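Sulfide-quinone reductase (Aquifex aeolicus, PDB 3HYW) oxidises hydrogen sulfide and passes the electrons through its FAD to a membrane quinone, building polysulfur chains in the process. Local coordinates at residues Pro43-Phe55 against Ala160-Lys172. Sequence-based numbering, arbitrary orientation.
Sequences PAFPHLAMGWRKF and AYEFALMLHYELK. With FAD (flavin-adenine dinucleotide), chain G.
Met166, its chain extended beyond CG, lays its CE methyl over one face of the His47 ring, 3.4 Å from the ring centroid, in a CH-pi contact; His47 NE2 is hydrogen-bonded to Asp350, which helps fix the ring. Met166 CG lies 3.7 Å from Trp52 CZ3, and its sulfur makes an oblique Met-aromatic contact with the same indole. Met50, bent at chi2 and chi3, drops as a knob among Phe163, Met166, Leu167 and Glu170; the bend brings CE to 3.5 Å from Glu170 CB, and SD sits 3.8 Å from Phe163 CE2. Trp52 follows the Schellman turn at Gly51, one indole face over Met50 CB. Its NE1 donates in the ring plane to Glu170 OE1 (3.0 Å, 150° at the hydrogen), reaching the oxygen from above the carboxylate plane, while Arg174 bridges to OE2. A leucine in place of Trp52 would probably leave Glu170 OE1 without this donor and open a gap beside Met166 and Tyr169. Toward the flavin, Glu162 OE1 touches Pro46 CG in van der Waals contact, and OE2 has a salt bridge to Lys382 and a hydrogen bond from Asp350 N. Helices 45-50 and 160-172 cross at -33°, joining the short helix after FAD-binding Pro43 to the helix following strand 146-150 in this pyridine nucleotide-disulphide oxidoreductase family member.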
loop_
_atom_site.group_PDB
_atom_site.type_symbol
_atom_site.label_atom_id
_atom_site.label_comp_id
_atom_site.label_asym_id
_atom_site.label_seq_id
_atom_site.Cartn_x
_atom_site.Cartn_y
_atom_site.Cartn_z
ATOM N N PRO A 43 -12.532 -28.618 0.547
ATOM C CA PRO A 43 -12.076 -27.515 -0.314
ATOM C C PRO A 43 -12.864 -27.265 -1.613
ATOM O O PRO A 43 -12.659 -26.226 -2.252
ATOM C CB PRO A 43 -10.634 -27.914 -0.648
ATOM C CG PRO A 43 -10.208 -28.733 0.497
ATOM C CD PRO A 43 -11.432 -29.569 0.797
ATOM N N ALA A 44 -13.739 -28.191 -2.000
ATOM C CA ALA A 44 -14.594 -27.989 -3.174
ATOM C C ALA A 44 -16.011 -27.559 -2.792
ATOM O O ALA A 44 -16.869 -27.419 -3.659
ATOM C CB ALA A 44 -14.629 -29.251 -4.065
ATOM N N PHE A 45 -16.250 -27.352 -1.496
ATOM C CA PHE A 45 -17.566 -26.908 -1.024
ATOM C C PHE A 45 -17.958 -25.500 -1.517
ATOM O O PHE A 45 -19.126 -25.278 -1.854
ATOM C CB PHE A 45 -17.705 -27.016 0.508
ATOM C CG PHE A 45 -17.773 -28.441 1.036
ATOM C CD1 PHE A 45 -17.767 -29.540 0.175
ATOM C CD2 PHE A 45 -17.882 -28.671 2.403
ATOM C CE1 PHE A 45 -17.832 -30.842 0.674
ATOM C CE2 PHE A 45 -17.960 -29.968 2.914
ATOM C CZ PHE A 45 -17.932 -31.056 2.046
ATOM N N PRO A 46 -16.999 -24.544 -1.557
ATOM C CA PRO A 46 -17.345 -23.260 -2.189
ATOM C C PRO A 46 -17.777 -23.401 -3.650
ATOM O O PRO A 46 -18.674 -22.687 -4.105
ATOM C CB PRO A 46 -16.043 -22.444 -2.083
ATOM C CG PRO A 46 -15.294 -23.067 -0.923
ATOM C CD PRO A 46 -15.619 -24.536 -1.021
ATOM N N HIS A 47 -17.138 -24.315 -4.376
ATOM C CA HIS A 47 -17.493 -24.598 -5.762
ATOM C C HIS A 47 -18.851 -25.290 -5.834
ATOM O O HIS A 47 -19.626 -25.024 -6.745
ATOM C CB HIS A 47 -16.420 -25.473 -6.417
ATOM C CG HIS A 47 -15.024 -24.969 -6.225
ATOM N ND1 HIS A 47 -14.382 -24.996 -5.004
ATOM C CD2 HIS A 47 -14.144 -24.429 -7.100
ATOM C CE1 HIS A 47 -13.173 -24.486 -5.133
ATOM N NE2 HIS A 47 -13.000 -24.141 -6.398
ATOM N N LEU A 48 -19.133 -26.185 -4.883
ATOM C CA LEU A 48 -20.459 -26.812 -4.797
ATOM C C LEU A 48 -21.539 -25.751 -4.582
ATOM O O LEU A 48 -22.600 -25.801 -5.203
ATOM C CB LEU A 48 -20.515 -27.860 -3.680
ATOM C CG LEU A 48 -21.798 -28.704 -3.546
ATOM C CD1 LEU A 48 -21.976 -29.680 -4.731
ATOM C CD2 LEU A 48 -21.828 -29.472 -2.237
ATOM N N ALA A 49 -21.253 -24.790 -3.705
ATOM C CA ALA A 49 -22.166 -23.679 -3.442
ATOM C C ALA A 49 -22.392 -22.815 -4.678
ATOM O O ALA A 49 -23.468 -22.235 -4.854
ATOM C CB ALA A 49 -21.654 -22.837 -2.291
ATOM N N MET A 50 -21.385 -22.731 -5.538
ATOM C CA MET A 50 -21.512 -21.947 -6.760
ATOM C C MET A 50 -22.222 -22.719 -7.871
ATOM O O MET A 50 -22.557 -22.149 -8.903
ATOM C CB MET A 50 -20.138 -21.469 -7.240
ATOM C CG MET A 50 -19.498 -20.386 -6.372
ATOM S SD MET A 50 -20.513 -18.907 -6.196
ATOM C CE MET A 50 -20.842 -18.496 -7.910
ATOM N N GLY A 51 -22.440 -24.016 -7.655
ATOM C CA GLY A 51 -23.044 -24.878 -8.664
ATOM C C GLY A 51 -22.014 -25.354 -9.671
ATOM O O GLY A 51 -22.365 -25.820 -10.761
ATOM N N TRP A 52 -20.739 -25.234 -9.300
ATOM C CA TRP A 52 -19.638 -25.586 -10.187
ATOM C C TRP A 52 -19.188 -27.035 -9.979
ATOM O O TRP A 52 -18.271 -27.505 -10.651
ATOM C CB TRP A 52 -18.458 -24.625 -10.000
ATOM C CG TRP A 52 -18.751 -23.175 -10.344
ATOM C CD1 TRP A 52 -19.869 -22.676 -10.959
ATOM C CD2 TRP A 52 -17.888 -22.055 -10.118
ATOM N NE1 TRP A 52 -19.764 -21.313 -11.106
ATOM C CE2 TRP A 52 -18.554 -20.906 -10.605
ATOM C CE3 TRP A 52 -16.617 -21.908 -9.541
ATOM C CZ2 TRP A 52 -17.993 -19.627 -10.536
ATOM C CZ3 TRP A 52 -16.059 -20.637 -9.479
ATOM C CH2 TRP A 52 -16.750 -19.511 -9.972
ATOM N N ARG A 53 -19.826 -27.723 -9.032
ATOM C CA ARG A 53 -19.580 -29.141 -8.787
ATOM C C ARG A 53 -20.897 -29.863 -8.548
ATOM O O ARG A 53 -21.865 -29.255 -8.089
ATOM C CB ARG A 53 -18.692 -29.354 -7.549
ATOM C CG ARG A 53 -17.296 -28.764 -7.616
ATOM C CD ARG A 53 -16.397 -29.414 -8.667
ATOM N NE ARG A 53 -15.021 -28.971 -8.462
ATOM C CZ ARG A 53 -14.492 -27.859 -8.972
ATOM N NH1 ARG A 53 -13.229 -27.548 -8.693
ATOM N NH2 ARG A 53 -15.216 -27.056 -9.751
ATOM N N LYS A 54 -20.913 -31.157 -8.859
ATOM C CA LYS A 54 -21.961 -32.068 -8.404
ATOM C C LYS A 54 -21.445 -32.759 -7.150
ATOM O O LYS A 54 -20.248 -33.059 -7.054
ATOM C CB LYS A 54 -22.274 -33.118 -9.472
ATOM C CG LYS A 54 -22.940 -32.594 -10.728
ATOM C CD LYS A 54 -23.037 -33.711 -11.778
ATOM C CE LYS A 54 -23.735 -33.243 -13.050
ATOM N NZ LYS A 54 -22.997 -32.151 -13.756
ATOM N N PHE A 55 -22.338 -33.026 -6.197
ATOM C CA PHE A 55 -21.941 -33.636 -4.922
ATOM C C PHE A 55 -21.166 -34.950 -5.102
ATOM O O PHE A 55 -20.163 -35.185 -4.428
ATOM C CB PHE A 55 -23.159 -33.855 -4.021
ATOM C CG PHE A 55 -22.864 -34.650 -2.777
ATOM C CD1 PHE A 55 -23.181 -36.009 -2.709
ATOM C CD2 PHE A 55 -22.273 -34.046 -1.675
ATOM C CE1 PHE A 55 -22.915 -36.747 -1.561
ATOM C CE2 PHE A 55 -21.999 -34.779 -0.515
ATOM C CZ PHE A 55 -22.325 -36.132 -0.458
ATOM N N ALA A 160 -14.397 -17.686 2.679
ATOM C CA ALA A 160 -15.172 -16.456 2.502
ATOM C C ALA A 160 -14.596 -15.602 1.376
ATOM O O ALA A 160 -15.344 -15.092 0.550
ATOM C CB ALA A 160 -15.241 -15.658 3.801
ATOM N N TYR A 161 -13.271 -15.465 1.348
ATOM C CA TYR A 161 -12.579 -14.778 0.255
ATOM C C TYR A 161 -12.800 -15.472 -1.086
ATOM O O TYR A 161 -13.068 -14.811 -2.098
ATOM C CB TYR A 161 -11.083 -14.689 0.550
ATOM C CG TYR A 161 -10.758 -13.703 1.631
ATOM C CD1 TYR A 161 -10.643 -12.347 1.337
ATOM C CD2 TYR A 161 -10.592 -14.112 2.952
ATOM C CE1 TYR A 161 -10.359 -11.428 2.332
ATOM C CE2 TYR A 161 -10.304 -13.197 3.947
ATOM C CZ TYR A 161 -10.190 -11.857 3.627
ATOM O OH TYR A 161 -9.901 -10.934 4.595
ATOM N N GLU A 162 -12.685 -16.802 -1.090
ATOM C CA GLU A 162 -12.924 -17.600 -2.292
ATOM C C GLU A 162 -14.324 -17.374 -2.829
ATOM O O GLU A 162 -14.495 -17.085 -4.011
ATOM C CB GLU A 162 -12.757 -19.097 -2.014
ATOM C CG GLU A 162 -11.348 -19.602 -1.969
ATOM C CD GLU A 162 -11.307 -21.118 -1.908
ATOM O OE1 GLU A 162 -11.901 -21.683 -0.961
ATOM O OE2 GLU A 162 -10.705 -21.740 -2.812
ATOM N N PHE A 163 -15.318 -17.519 -1.954
ATOM C CA PHE A 163 -16.726 -17.410 -2.340
ATOM C C PHE A 163 -17.063 -16.019 -2.881
ATOM O O PHE A 163 -17.792 -15.887 -3.867
ATOM C CB PHE A 163 -17.648 -17.765 -1.161
ATOM C CG PHE A 163 -19.115 -17.783 -1.522
ATOM C CD1 PHE A 163 -19.916 -16.661 -1.309
ATOM C CD2 PHE A 163 -19.691 -18.918 -2.086
ATOM C CE1 PHE A 163 -21.273 -16.670 -1.656
ATOM C CE2 PHE A 163 -21.050 -18.938 -2.436
ATOM C CZ PHE A 163 -21.840 -17.815 -2.213
ATOM N N ALA A 164 -16.536 -14.989 -2.233
ATOM C CA ALA A 164 -16.761 -13.622 -2.685
ATOM C C ALA A 164 -16.221 -13.402 -4.103
ATOM O O ALA A 164 -16.901 -12.816 -4.953
ATOM C CB ALA A 164 -16.150 -12.639 -1.709
ATOM N N LEU A 165 -15.008 -13.881 -4.361
ATOM C CA LEU A 165 -14.376 -13.671 -5.658
ATOM C C LEU A 165 -14.952 -14.571 -6.751
ATOM O O LEU A 165 -15.054 -14.156 -7.915
ATOM C CB LEU A 165 -12.853 -13.779 -5.544
ATOM C CG LEU A 165 -12.296 -12.565 -4.796
ATOM C CD1 LEU A 165 -10.919 -12.812 -4.263
ATOM C CD2 LEU A 165 -12.331 -11.315 -5.671
ATOM N N MET A 166 -15.363 -15.777 -6.355
ATOM C CA MET A 166 -16.076 -16.714 -7.236
ATOM C C MET A 166 -17.417 -16.141 -7.679
ATOM O O MET A 166 -17.794 -16.262 -8.843
ATOM C CB MET A 166 -16.313 -18.054 -6.528
ATOM C CG MET A 166 -15.068 -18.885 -6.324
ATOM S SD MET A 166 -15.433 -20.470 -5.538
ATOM C CE MET A 166 -13.825 -21.196 -5.599
ATOM N N LEU A 167 -18.134 -15.541 -6.732
ATOM C CA LEU A 167 -19.420 -14.919 -7.011
ATOM C C LEU A 167 -19.261 -13.721 -7.949
ATOM O O LEU A 167 -20.011 -13.593 -8.909
ATOM C CB LEU A 167 -20.130 -14.522 -5.713
ATOM C CG LEU A 167 -21.548 -13.942 -5.828
ATOM C CD1 LEU A 167 -22.475 -14.874 -6.626
ATOM C CD2 LEU A 167 -22.122 -13.641 -4.454
ATOM N N HIS A 168 -18.276 -12.865 -7.680
ATOM C CA HIS A 168 -17.914 -11.778 -8.604
ATOM C C HIS A 168 -17.688 -12.301 -10.031
ATOM O O HIS A 168 -18.200 -11.733 -11.000
ATOM C CB HIS A 168 -16.661 -11.033 -8.114
ATOM C CG HIS A 168 -16.037 -10.160 -9.159
ATOM N ND1 HIS A 168 -16.533 -8.916 -9.484
ATOM C CD2 HIS A 168 -14.969 -10.362 -9.971
ATOM C CE1 HIS A 168 -15.796 -8.384 -10.442
ATOM N NE2 HIS A 168 -14.840 -9.241 -10.757
ATOM N N TYR A 169 -16.903 -13.372 -10.141
ATOM C CA TYR A 169 -16.615 -14.017 -11.416
ATOM C C TYR A 169 -17.906 -14.464 -12.108
ATOM O O TYR A 169 -18.122 -14.159 -13.281
ATOM C CB TYR A 169 -15.660 -15.205 -11.216
ATOM C CG TYR A 169 -15.447 -16.042 -12.461
ATOM C CD1 TYR A 169 -14.491 -15.684 -13.413
ATOM C CD2 TYR A 169 -16.196 -17.196 -12.684
ATOM C CE1 TYR A 169 -14.295 -16.452 -14.565
ATOM C CE2 TYR A 169 -16.001 -17.975 -13.834
ATOM C CZ TYR A 169 -15.051 -17.595 -14.760
ATOM O OH TYR A 169 -14.860 -18.358 -15.887
ATOM N N GLU A 170 -18.760 -15.165 -11.364
ATOM C CA GLU A 170 -20.039 -15.658 -11.880
ATOM C C GLU A 170 -20.949 -14.528 -12.360
ATOM O O GLU A 170 -21.551 -14.624 -13.431
ATOM C CB GLU A 170 -20.751 -16.503 -10.815
ATOM C CG GLU A 170 -22.114 -17.071 -11.231
ATOM C CD GLU A 170 -22.027 -18.167 -12.292
ATOM O OE1 GLU A 170 -21.007 -18.896 -12.344
ATOM O OE2 GLU A 170 -22.996 -18.303 -13.069
ATOM N N LEU A 171 -21.040 -13.460 -11.565
ATOM C CA LEU A 171 -21.874 -12.309 -11.907
ATOM C C LEU A 171 -21.374 -11.614 -13.171
ATOM O O LEU A 171 -22.171 -11.185 -14.005
ATOM C CB LEU A 171 -21.963 -11.326 -10.728
ATOM C CG LEU A 171 -22.602 -11.859 -9.432
ATOM C CD1 LEU A 171 -22.320 -10.950 -8.242
ATOM C CD2 LEU A 171 -24.105 -12.079 -9.598
ATOM N N LYS A 172 -20.053 -11.522 -13.311
ATOM C CA LYS A 172 -19.428 -10.964 -14.508
ATOM C C LYS A 172 -19.647 -11.871 -15.728
ATOM O O LYS A 172 -19.781 -11.389 -16.855
ATOM C CB LYS A 172 -17.938 -10.736 -14.255
ATOM C CG LYS A 172 -17.316 -9.630 -15.096
ATOM C CD LYS A 172 -15.948 -9.239 -14.547
ATOM C CE LYS A 172 -15.132 -8.521 -15.609
ATOM N NZ LYS A 172 -13.862 -7.957 -15.065
HETATM P PA FAD G . -13.879 -32.757 8.373
HETATM O O1A FAD G . -13.085 -33.043 7.124
HETATM O O2A FAD G . -15.020 -31.788 8.312
HETATM O O5B FAD G . -14.399 -34.174 8.897
HETATM C C5B FAD G . -15.060 -34.372 10.136
HETATM C C4B FAD G . -15.789 -35.703 10.036
HETATM O O4B FAD G . -16.270 -36.097 11.321
HETATM C C3B FAD G . -17.015 -35.594 9.145
HETATM O O3B FAD G . -17.102 -36.776 8.340
HETATM C C2B FAD G . -18.169 -35.526 10.125
HETATM O O2B FAD G . -19.378 -36.029 9.562
HETATM C C1B FAD G . -17.661 -36.407 11.252
HETATM N N9A FAD G . -18.289 -36.165 12.579
HETATM C C8A FAD G . -18.621 -34.977 13.129
HETATM N N7A FAD G . -19.145 -35.197 14.360
HETATM C C5A FAD G . -19.145 -36.535 14.571
HETATM C C6A FAD G . -19.555 -37.349 15.625
HETATM N N6A FAD G . -20.091 -36.806 16.742
HETATM N N1A FAD G . -19.410 -38.697 15.525
HETATM C C2A FAD G . -18.880 -39.256 14.424
HETATM N N3A FAD G . -18.479 -38.494 13.393
HETATM C C4A FAD G . -18.597 -37.136 13.446
HETATM N N1 FAD G . -8.229 -26.307 3.824
HETATM C C2 FAD G . -7.273 -26.208 2.862
HETATM O O2 FAD G . -6.103 -26.562 3.108
HETATM N N3 FAD G . -7.562 -25.740 1.624
HETATM C C4 FAD G . -8.821 -25.359 1.324
HETATM O O4 FAD G . -9.131 -24.874 0.085
HETATM C C4X FAD G . -9.814 -25.449 2.292
HETATM N N5 FAD G . -11.072 -25.058 1.987
HETATM C C5X FAD G . -12.055 -25.143 2.910
HETATM C C6 FAD G . -13.352 -24.747 2.565
HETATM C C7 FAD G . -14.382 -24.815 3.498
HETATM C C7M FAD G . -15.771 -24.368 3.083
HETATM C C8 FAD G . -14.105 -25.284 4.784
HETATM C C8M FAD G . -15.178 -25.380 5.852
HETATM C C9 FAD G . -12.806 -25.674 5.122
HETATM C C9A FAD G . -11.761 -25.620 4.186
HETATM N N10 FAD G . -10.492 -26.019 4.499
HETATM C C10 FAD G . -9.510 -25.930 3.565
HETATM C "C1'" FAD G . -10.170 -26.457 5.877
HETATM C "C2'" FAD G . -9.975 -27.925 6.197
HETATM O "O2'" FAD G . -9.063 -28.521 5.266
HETATM C "C3'" FAD G . -11.338 -28.617 6.234
HETATM O "O3'" FAD G . -12.174 -27.968 7.223
HETATM C "C4'" FAD G . -11.201 -30.097 6.562
HETATM O "O4'" FAD G . -12.417 -30.751 6.176
HETATM C "C5'" FAD G . -10.933 -30.312 8.047
HETATM O "O5'" FAD G . -10.716 -31.696 8.306
HETATM P P FAD G . -11.293 -32.426 9.622
HETATM O O1P FAD G . -10.930 -33.884 9.523
HETATM O O2P FAD G . -10.908 -31.652 10.864
HETATM O O3P FAD G . -12.892 -32.247 9.526
HETATM O O HOH W 1 -11.591 -24.194 -0.818
#